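Local structure of beta-galactosidase (Trichoderma reesei, 3OG2) at residues W680-L685 with S820-G825; V699-S704 with R802-Y807. The protein probably hydrolyses terminal non-reducing beta-D-galactose residues in beta-D-galactosides, as a glycoside hydrolase of family 35. All blocks are in the same frame, centred on the assembly; numbering follows the deposited sequence.

Contact 1: residues W680-L685 with S820-G825; sequences WPLANL and SWKLTG
A single beta bridge, L682 with K822, lays loop 680-685 against the edge strand 820-824 of a five-stranded antiparallel sheet. L682 and K822 form a non-hydrogen-bonded pair. A backbone bond flanks it at each end: L823 N to P681 O, 3.0 Å, and A683 N to W821 O, 2.9 Å. The second donor sits well above the carbonyl plane of W821. A683 is also the centre of an inverse gamma turn, and its methyl meets W821 CB at 3.7 Å. The side chains of L682 and K822 run alongside each other, with L682 CD2 3.8 Å from K822 CE. K822 is extended beyond CG and ends in a salt bridge with D677. W680 lays one ring face over T824. CG2 of T824 is 3.9 Å from the centroid of the W680 six-membered ring, a CH-pi contact. W680 NE1 bonds to Y675 OH. With an alanine in place of W680, the T824 methyl is likely to lose its aromatic cover and the Y675 hydroxyl this N-H donor. On its other edge, strand 820-824 pairs with strand 713-720, and R849 of helix 846-850 touches both W680 and T824.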
ATOM      1  N   TRP A 680      26.967  27.540 -10.024  1.00  9.40           N
ATOM      2  CA  TRP A 680      25.761  26.906 -10.555  1.00  8.80           C
ATOM      3  C   TRP A 680      26.021  26.324 -11.955  1.00  8.56           C
ATOM      4  O   TRP A 680      26.709  26.928 -12.784  1.00  9.70           O
ATOM      5  CB  TRP A 680      24.622  27.925 -10.709  1.00  9.57           C
ATOM      6  CG  TRP A 680      23.967  28.327  -9.410  1.00  8.55           C
ATOM      7  CD1 TRP A 680      24.565  28.633  -8.205  1.00  8.68           C
ATOM      8  CD2 TRP A 680      22.557  28.448  -9.220  1.00  7.84           C
ATOM      9  NE1 TRP A 680      23.569  28.942  -7.285  1.00  9.58           N
ATOM     10  CE2 TRP A 680      22.339  28.834  -7.882  1.00  8.51           C
ATOM     11  CE3 TRP A 680      21.458  28.268 -10.071  1.00  8.55           C
ATOM     12  CZ2 TRP A 680      21.055  29.039  -7.359  1.00  9.04           C
ATOM     13  CZ3 TRP A 680      20.194  28.468  -9.557  1.00  9.62           C
ATOM     14  CH2 TRP A 680      20.000  28.853  -8.219  1.00  9.93           C
ATOM     15  N   PRO A 681      25.396  25.199 -12.244  1.00  8.68           N
ATOM     16  CA  PRO A 681      25.401  24.668 -13.616  1.00  9.57           C
ATOM     17  C   PRO A 681      24.847  25.644 -14.628  1.00  9.25           C
ATOM     18  O   PRO A 681      23.829  26.333 -14.399  1.00  9.60           O
ATOM     19  CB  PRO A 681      24.455  23.443 -13.530  1.00 12.57           C
ATOM     20  CG  PRO A 681      24.661  23.004 -12.094  1.00 13.51           C
ATOM     21  CD  PRO A 681      24.651  24.309 -11.325  1.00 11.64           C
ATOM     22  N   LEU A 682      25.512  25.736 -15.785  1.00  9.81           N
ATOM     23  CA  LEU A 682      25.013  26.561 -16.862  1.00  8.89           C
ATOM     24  C   LEU A 682      23.928  25.824 -17.605  1.00  8.95           C
ATOM     25  O   LEU A 682      24.048  24.624 -17.915  1.00 10.80           O
ATOM     26  CB  LEU A 682      26.140  26.855 -17.865  1.00 10.53           C
ATOM     27  CG  LEU A 682      27.371  27.553 -17.275  1.00 12.07           C
ATOM     28  CD1 LEU A 682      28.338  27.865 -18.432  1.00 14.21           C
ATOM     29  CD2 LEU A 682      26.940  28.785 -16.481  1.00 14.14           C
ATOM     30  N   ALA A 683      22.839  26.497 -17.928  1.00  8.86           N
ATOM     31  CA  ALA A 683      21.772  25.893 -18.750  1.00  9.96           C
ATOM     32  C   ALA A 683      22.099  26.274 -20.183  1.00 10.19           C
ATOM     33  O   ALA A 683      21.487  27.229 -20.677  1.00 13.63           O
ATOM     34  CB  ALA A 683      20.383  26.404 -18.360  1.00 12.79           C
ATOM     35  N   ASN A 684      23.079  25.588 -20.762  1.00 10.81           N
ATOM     36  CA  ASN A 684      23.586  26.042 -22.041  1.00 12.64           C
ATOM     37  C   ASN A 684      23.467  24.956 -23.102  1.00 13.55           C
ATOM     38  O   ASN A 684      24.097  25.063 -24.181  1.00 17.21           O
ATOM     39  CB  ASN A 684      25.041  26.507 -21.915  1.00 17.88           C
ATOM     40  CG  ASN A 684      25.962  25.402 -21.419  1.00 18.08           C
ATOM     41  OD1 ASN A 684      25.537  24.259 -21.169  1.00 18.86           O
ATOM     42  ND2 ASN A 684      27.227  25.757 -21.294  1.00 22.64           N
ATOM     43  N   LEU A 685      22.686  23.920 -22.892  1.00 11.78           N
ATOM     44  CA  LEU A 685      22.492  22.895 -23.885  1.00 12.06           C
ATOM     45  C   LEU A 685      21.569  23.374 -24.980  1.00 10.57           C
ATOM     46  O   LEU A 685      20.398  23.685 -24.686  1.00 12.37           O
ATOM     47  CB  LEU A 685      21.889  21.609 -23.250  1.00 11.55           C
ATOM     48  CG  LEU A 685      22.848  21.014 -22.176  1.00 14.62           C
ATOM     49  CD1 LEU A 685      22.184  19.854 -21.445  1.00 16.76           C
ATOM     50  CD2 LEU A 685      24.212  20.663 -22.801  1.00 19.56           C
ATOM     51  N   SER A 820      20.379  34.633 -20.697  1.00  9.74           N
ATOM     52  CA  SER A 820      21.306  33.503 -20.489  1.00 10.65           C
ATOM     53  C   SER A 820      21.018  32.913 -19.126  1.00  8.06           C
ATOM     54  O   SER A 820      20.728  33.654 -18.176  1.00 11.21           O
ATOM     55  CB  SER A 820      22.776  33.912 -20.627  1.00 14.03           C
ATOM     56  OG  SER A 820      23.163  34.715 -19.549  1.00 21.94           O
ATOM     57  N   TRP A 821      21.114  31.564 -19.034  1.00  8.08           N
ATOM     58  CA  TRP A 821      20.539  30.876 -17.893  1.00  8.33           C
ATOM     59  C   TRP A 821      21.505  29.997 -17.133  1.00  7.20           C
ATOM     60  O   TRP A 821      22.403  29.369 -17.717  1.00  9.08           O
ATOM     61  CB  TRP A 821      19.428  29.968 -18.406  1.00  8.15           C
ATOM     62  CG  TRP A 821      18.254  30.673 -19.012  1.00  8.49           C
ATOM     63  CD1 TRP A 821      18.085  30.945 -20.362  1.00  8.75           C
ATOM     64  CD2 TRP A 821      17.103  31.173 -18.327  1.00  8.84           C
ATOM     65  NE1 TRP A 821      16.880  31.592 -20.543  1.00 10.38           N
ATOM     66  CE2 TRP A 821      16.255  31.749 -19.329  1.00 11.12           C
ATOM     67  CE3 TRP A 821      16.708  31.193 -16.967  1.00 10.29           C
ATOM     68  CZ2 TRP A 821      15.033  32.333 -19.019  1.00 10.52           C
ATOM     69  CZ3 TRP A 821      15.457  31.790 -16.649  1.00 10.11           C
ATOM     70  CH2 TRP A 821      14.660  32.347 -17.691  1.00 10.61           C
ATOM     71  N   LYS A 822      21.252  29.854 -15.843  1.00  7.72           N
ATOM     72  CA  LYS A 822      21.850  28.835 -14.987  1.00  7.98           C
ATOM     73  C   LYS A 822      20.676  28.135 -14.274  1.00  6.86           C
ATOM     74  O   LYS A 822      19.545  28.676 -14.210  1.00  7.34           O
ATOM     75  CB  LYS A 822      22.763  29.444 -13.925  1.00  8.13           C
ATOM     76  CG  LYS A 822      23.861  30.282 -14.574  1.00  8.84           C
ATOM     77  CD  LYS A 822      24.907  30.645 -13.533  1.00 10.31           C
ATOM     78  CE  LYS A 822      25.964  31.584 -14.144  1.00 10.33           C
ATOM     79  NZ  LYS A 822      27.085  31.769 -13.166  1.00 10.76           N
ATOM     80  N   LEU A 823      20.934  26.908 -13.786  1.00  6.91           N
ATOM     81  CA  LEU A 823      19.839  26.194 -13.093  1.00  7.04           C
ATOM     82  C   LEU A 823      20.418  25.302 -12.029  1.00  6.98           C
ATOM     83  O   LEU A 823      21.595  24.937 -12.056  1.00  8.13           O
ATOM     84  CB  LEU A 823      18.958  25.400 -14.064  1.00  7.42           C
ATOM     85  CG  LEU A 823      19.440  23.962 -14.407  1.00  8.40           C
ATOM     86  CD1 LEU A 823      18.315  23.226 -15.123  1.00 10.85           C
ATOM     87  CD2 LEU A 823      20.739  23.926 -15.220  1.00 10.84           C
ATOM     88  N   THR A 824      19.550  24.910 -11.088  1.00  7.40           N
ATOM     89  CA  THR A 824      19.899  23.820 -10.191  1.00  7.72           C
ATOM     90  C   THR A 824      18.635  23.071  -9.743  1.00  6.79           C
ATOM     91  O   THR A 824      17.573  23.659  -9.572  1.00  8.26           O
ATOM     92  CB  THR A 824      20.649  24.307  -8.944  1.00  8.21           C
ATOM     93  OG1 THR A 824      21.196  23.165  -8.270  1.00  9.15           O
ATOM     94  CG2 THR A 824      19.748  25.097  -7.976  1.00  9.95           C
ATOM     95  N   GLY A 825      18.867  21.778  -9.503  1.00  7.04           N
ATOM     96  CA  GLY A 825      18.010  20.975  -8.650  1.00  7.52           C
ATOM     97  C   GLY A 825      18.877  20.515  -7.450  1.00  7.78           C
ATOM     98  O   GLY A 825      19.708  21.282  -6.951  1.00  7.83           O
TER
HETATM   99  O   HOH W   1      28.267  29.166 -13.185  1.00 12.80           O
HETATM  100  O   HOH W   2      21.703  29.987 -21.389  1.00 11.79           O

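Contact 2: residues V699-S704 with R802-Y807; sequences VSLYGS and RGILDY
L701 and I804 pack together beside a single beta bridge, Y702 with G803, at the start of strand 803-811. This is an outer strand of a three-stranded antiparallel sheet. The arrangement is consistent with the galactose-binding-domain-like fold of the second all-beta domain family, to which 699-704 belongs. L701 starts toward the strand and Y702 away from it. L701 and I804 lie side by side and point the same way, with CB to CB at 3.8 Å. The CD1 methyl of L701 reaches the CG2 branch of I804. The same methyl meets CE2 of Y807 at 3.8 Å, and here the two side chains cross at about a right angle. With chi1 at 66°, CG of Y807 lies between the backbone N and the carbonyl carbon, and the ring atom CE2 comes to L701 CD1. F715 also touches both L701 and I804, which are buried.

Y702 begins by pointing away from the strand, but its ring turns back. L805 CD2 approaches CE1 of this ring at 4.0 Å, again with the side chains at about a right angle. Two waters each link Y702 OH to L805 O, and the hydroxyl also bonds to A693 O.

The backbone holds the register. I804 N donates to L701 O, and water 3 joins L701 N to I804 O. G803 has backbone angles that call for glycine, and a CB there would also clash with L701 O. Before the bridge, S700 OG accepts from Y702 N in an ST turn. S731 of strand 726-733 is paired with two residues, L805 and D806, a classic beta bulge. The straightest bond across the contact is G703 N to R802 O, 2.8 Å long with an N-H...O angle of 172°.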
ATOM      1  N   VAL A 699      17.911  27.282 -25.380  1.00 11.02           N
ATOM      2  CA  VAL A 699      18.635  26.282 -24.585  1.00  9.62           C
ATOM      3  C   VAL A 699      17.614  25.481 -23.820  1.00  9.14           C
ATOM      4  O   VAL A 699      16.501  25.960 -23.568  1.00 11.16           O
ATOM      5  CB  VAL A 699      19.598  26.883 -23.563  1.00 10.26           C
ATOM      6  CG1 VAL A 699      20.752  27.552 -24.324  1.00 12.21           C
ATOM      7  CG2 VAL A 699      18.893  27.889 -22.621  1.00 12.73           C
ATOM      8  N   SER A 700      17.932  24.245 -23.470  1.00  9.07           N
ATOM      9  CA  SER A 700      17.040  23.462 -22.621  1.00  8.67           C
ATOM     10  C   SER A 700      16.967  24.056 -21.221  1.00  8.30           C
ATOM     11  O   SER A 700      18.006  24.340 -20.598  1.00  8.89           O
ATOM     12  CB  SER A 700      17.583  22.024 -22.509  1.00  9.24           C
ATOM     13  OG  SER A 700      16.696  21.335 -21.624  1.00  9.49           O
ATOM     14  N   LEU A 701      15.749  24.175 -20.720  1.00  7.88           N
ATOM     15  CA  LEU A 701      15.494  24.523 -19.315  1.00  7.79           C
ATOM     16  C   LEU A 701      14.683  23.435 -18.654  1.00  7.08           C
ATOM     17  O   LEU A 701      13.847  23.698 -17.788  1.00  8.34           O
ATOM     18  CB  LEU A 701      14.814  25.900 -19.257  1.00  8.06           C
ATOM     19  CG  LEU A 701      15.685  27.020 -19.862  1.00  7.91           C
ATOM     20  CD1 LEU A 701      14.855  28.295 -19.962  1.00  9.80           C
ATOM     21  CD2 LEU A 701      16.936  27.292 -19.066  1.00 10.36           C
ATOM     22  N   TYR A 702      14.966  22.200 -19.066  1.00  7.24           N
ATOM     23  CA  TYR A 702      14.327  21.005 -18.500  1.00  7.61           C
ATOM     24  C   TYR A 702      15.246  20.433 -17.436  1.00  6.44           C
ATOM     25  O   TYR A 702      16.403  20.073 -17.760  1.00  8.16           O
ATOM     26  CB  TYR A 702      14.126  19.947 -19.583  1.00  7.61           C
ATOM     27  CG  TYR A 702      13.239  20.343 -20.735  1.00  8.08           C
ATOM     28  CD1 TYR A 702      12.398  21.462 -20.734  1.00  8.54           C
ATOM     29  CD2 TYR A 702      13.268  19.512 -21.852  1.00  9.29           C
ATOM     30  CE1 TYR A 702      11.599  21.739 -21.844  1.00  9.19           C
ATOM     31  CE2 TYR A 702      12.441  19.794 -22.962  1.00 10.48           C
ATOM     32  CZ  TYR A 702      11.624  20.892 -22.945  1.00  9.22           C
ATOM     33  OH  TYR A 702      10.827  21.206 -24.035  1.00 11.24           O
ATOM     34  N   GLY A 703      14.793  20.289 -16.183  1.00  6.97           N
ATOM     35  CA  GLY A 703      15.686  19.807 -15.149  1.00  7.45           C
ATOM     36  C   GLY A 703      16.383  18.493 -15.476  1.00  6.90           C
ATOM     37  O   GLY A 703      17.588  18.308 -15.230  1.00  7.38           O
ATOM     38  N   SER A 704      15.621  17.535 -16.053  1.00  6.85           N
ATOM     39  CA  SER A 704      16.212  16.205 -16.225  1.00  7.54           C
ATOM     40  C   SER A 704      17.282  16.227 -17.297  1.00  7.71           C
ATOM     41  O   SER A 704      18.132  15.297 -17.299  1.00  9.13           O
ATOM     42  CB  SER A 704      15.146  15.159 -16.594  1.00  8.04           C
ATOM     43  OG  SER A 704      14.331  14.872 -15.450  1.00  9.73           O
ATOM     44  N   ARG A 802      10.307  19.135 -16.445  1.00  7.74           N
ATOM     45  CA  ARG A 802      10.067  20.029 -15.296  1.00  7.29           C
ATOM     46  C   ARG A 802      10.960  21.222 -15.478  1.00  7.36           C
ATOM     47  O   ARG A 802      12.176  21.051 -15.777  1.00  8.69           O
ATOM     48  CB  ARG A 802      10.396  19.347 -13.974  1.00  7.75           C
ATOM     49  CG  ARG A 802       9.569  18.054 -13.820  1.00  8.27           C
ATOM     50  CD  ARG A 802       8.118  18.406 -13.543  1.00  9.09           C
ATOM     51  NE  ARG A 802       7.207  17.285 -13.350  1.00  8.52           N
ATOM     52  CZ  ARG A 802       6.279  16.930 -14.261  1.00  8.32           C
ATOM     53  NH1 ARG A 802       6.192  17.527 -15.443  1.00  8.66           N
ATOM     54  NH2 ARG A 802       5.459  15.946 -13.937  1.00  8.54           N
ATOM     55  N   GLY A 803      10.432  22.442 -15.297  1.00  7.71           N
ATOM     56  CA  GLY A 803      11.250  23.627 -15.428  1.00  8.53           C
ATOM     57  C   GLY A 803      10.503  24.639 -16.287  1.00  7.59           C
ATOM     58  O   GLY A 803       9.304  24.911 -16.076  1.00  9.48           O
ATOM     59  N   ILE A 804      11.230  25.238 -17.214  1.00  8.34           N
ATOM     60  CA  ILE A 804      10.681  26.307 -18.057  1.00  7.87           C
ATOM     61  C   ILE A 804      10.506  25.742 -19.452  1.00  8.65           C
ATOM     62  O   ILE A 804      11.460  25.323 -20.088  1.00 10.62           O
ATOM     63  CB  ILE A 804      11.590  27.547 -18.053  1.00  8.49           C
ATOM     64  CG1 ILE A 804      11.671  28.134 -16.621  1.00  9.66           C
ATOM     65  CG2 ILE A 804      11.128  28.592 -19.069  1.00  9.77           C
ATOM     66  CD1 ILE A 804      12.781  29.140 -16.429  1.00  8.53           C
ATOM     67  N   LEU A 805       9.246  25.715 -19.910  1.00  9.39           N
ATOM     68  CA  LEU A 805       8.932  25.205 -21.251  1.00  9.34           C
ATOM     69  C   LEU A 805       9.168  26.254 -22.304  1.00  9.08           C
ATOM     70  O   LEU A 805       9.437  25.895 -23.466  1.00 10.87           O
ATOM     71  CB  LEU A 805       7.422  24.841 -21.299  1.00 10.95           C
ATOM     72  CG  LEU A 805       7.003  23.747 -20.341  1.00 11.03           C
ATOM     73  CD1 LEU A 805       5.515  23.460 -20.523  1.00 17.35           C
ATOM     74  CD2 LEU A 805       7.833  22.505 -20.585  1.00 14.87           C
ATOM     75  N   ASP A 806       8.954  27.527 -21.994  1.00  9.54           N
ATOM     76  CA  ASP A 806       9.040  28.564 -23.011  1.00  9.59           C
ATOM     77  C   ASP A 806       9.123  29.879 -22.275  1.00  9.13           C
ATOM     78  O   ASP A 806       8.709  30.007 -21.106  1.00  9.53           O
ATOM     79  CB  ASP A 806       7.783  28.594 -23.902  1.00 12.21           C
ATOM     80  CG  ASP A 806       8.001  29.276 -25.232  1.00 13.27           C
ATOM     81  OD1 ASP A 806       9.135  29.730 -25.502  1.00 15.96           O
ATOM     82  OD2 ASP A 806       7.046  29.313 -26.027  1.00 18.48           O
ATOM     83  N   TYR A 807       9.642  30.897 -22.928  1.00  9.49           N
ATOM     84  CA  TYR A 807       9.645  32.250 -22.402  1.00 10.31           C
ATOM     85  C   TYR A 807       9.822  33.229 -23.556  1.00 10.55           C
ATOM     86  O   TYR A 807      10.291  32.883 -24.617  1.00 11.49           O
ATOM     87  CB  TYR A 807      10.777  32.448 -21.384  1.00 11.66           C
ATOM     88  CG  TYR A 807      12.170  32.355 -21.941  1.00 10.79           C
ATOM     89  CD1 TYR A 807      12.861  33.482 -22.451  1.00 11.60           C
ATOM     90  CD2 TYR A 807      12.838  31.137 -21.968  1.00 10.90           C
ATOM     91  CE1 TYR A 807      14.129  33.415 -22.973  1.00 11.60           C
ATOM     92  CE2 TYR A 807      14.127  31.036 -22.475  1.00 11.18           C
ATOM     93  CZ  TYR A 807      14.741  32.161 -22.972  1.00 10.18           C
ATOM     94  OH  TYR A 807      16.017  32.049 -23.445  1.00 11.73           O
TER
HETATM   95  O   HOH W   3      13.256  24.595 -22.197  1.00 10.18           O
HETATM   96  O   HOH W   4      11.418  24.242 -24.496  1.00 24.14           O
HETATM   97  O   HOH W   5       9.104  23.368 -24.392  1.00 44.85           O
HETATM   98  O   HOH W   6      12.722  17.570 -16.592  1.00 16.99           O

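Contacts 1 and 2 have centres 10 Å apart and touch directly. Their first segments, 680-685 and 699-704, belong to the same long loop between strands 663-666 and 713-720. Their second segments lie on successive strands, 803-811 and 820-824, of two different sheets. L685 O probably accepts a hydrogen bond from S700 N at 2.8 Å, and W821 NE1 and Y807 OH, 3.1 Å apart, form another probable one. L701 also packs on A683 and W821, so one leucine touches both segments of contact 1. Both contacts lie away from the galactose-binding residues. Bound N-acetylglucosamine (NAG) comes nearer contact 2: it lies about 6 Å from the side chain of L805. The side chain of L823 is about 12 Å from a bound NAG.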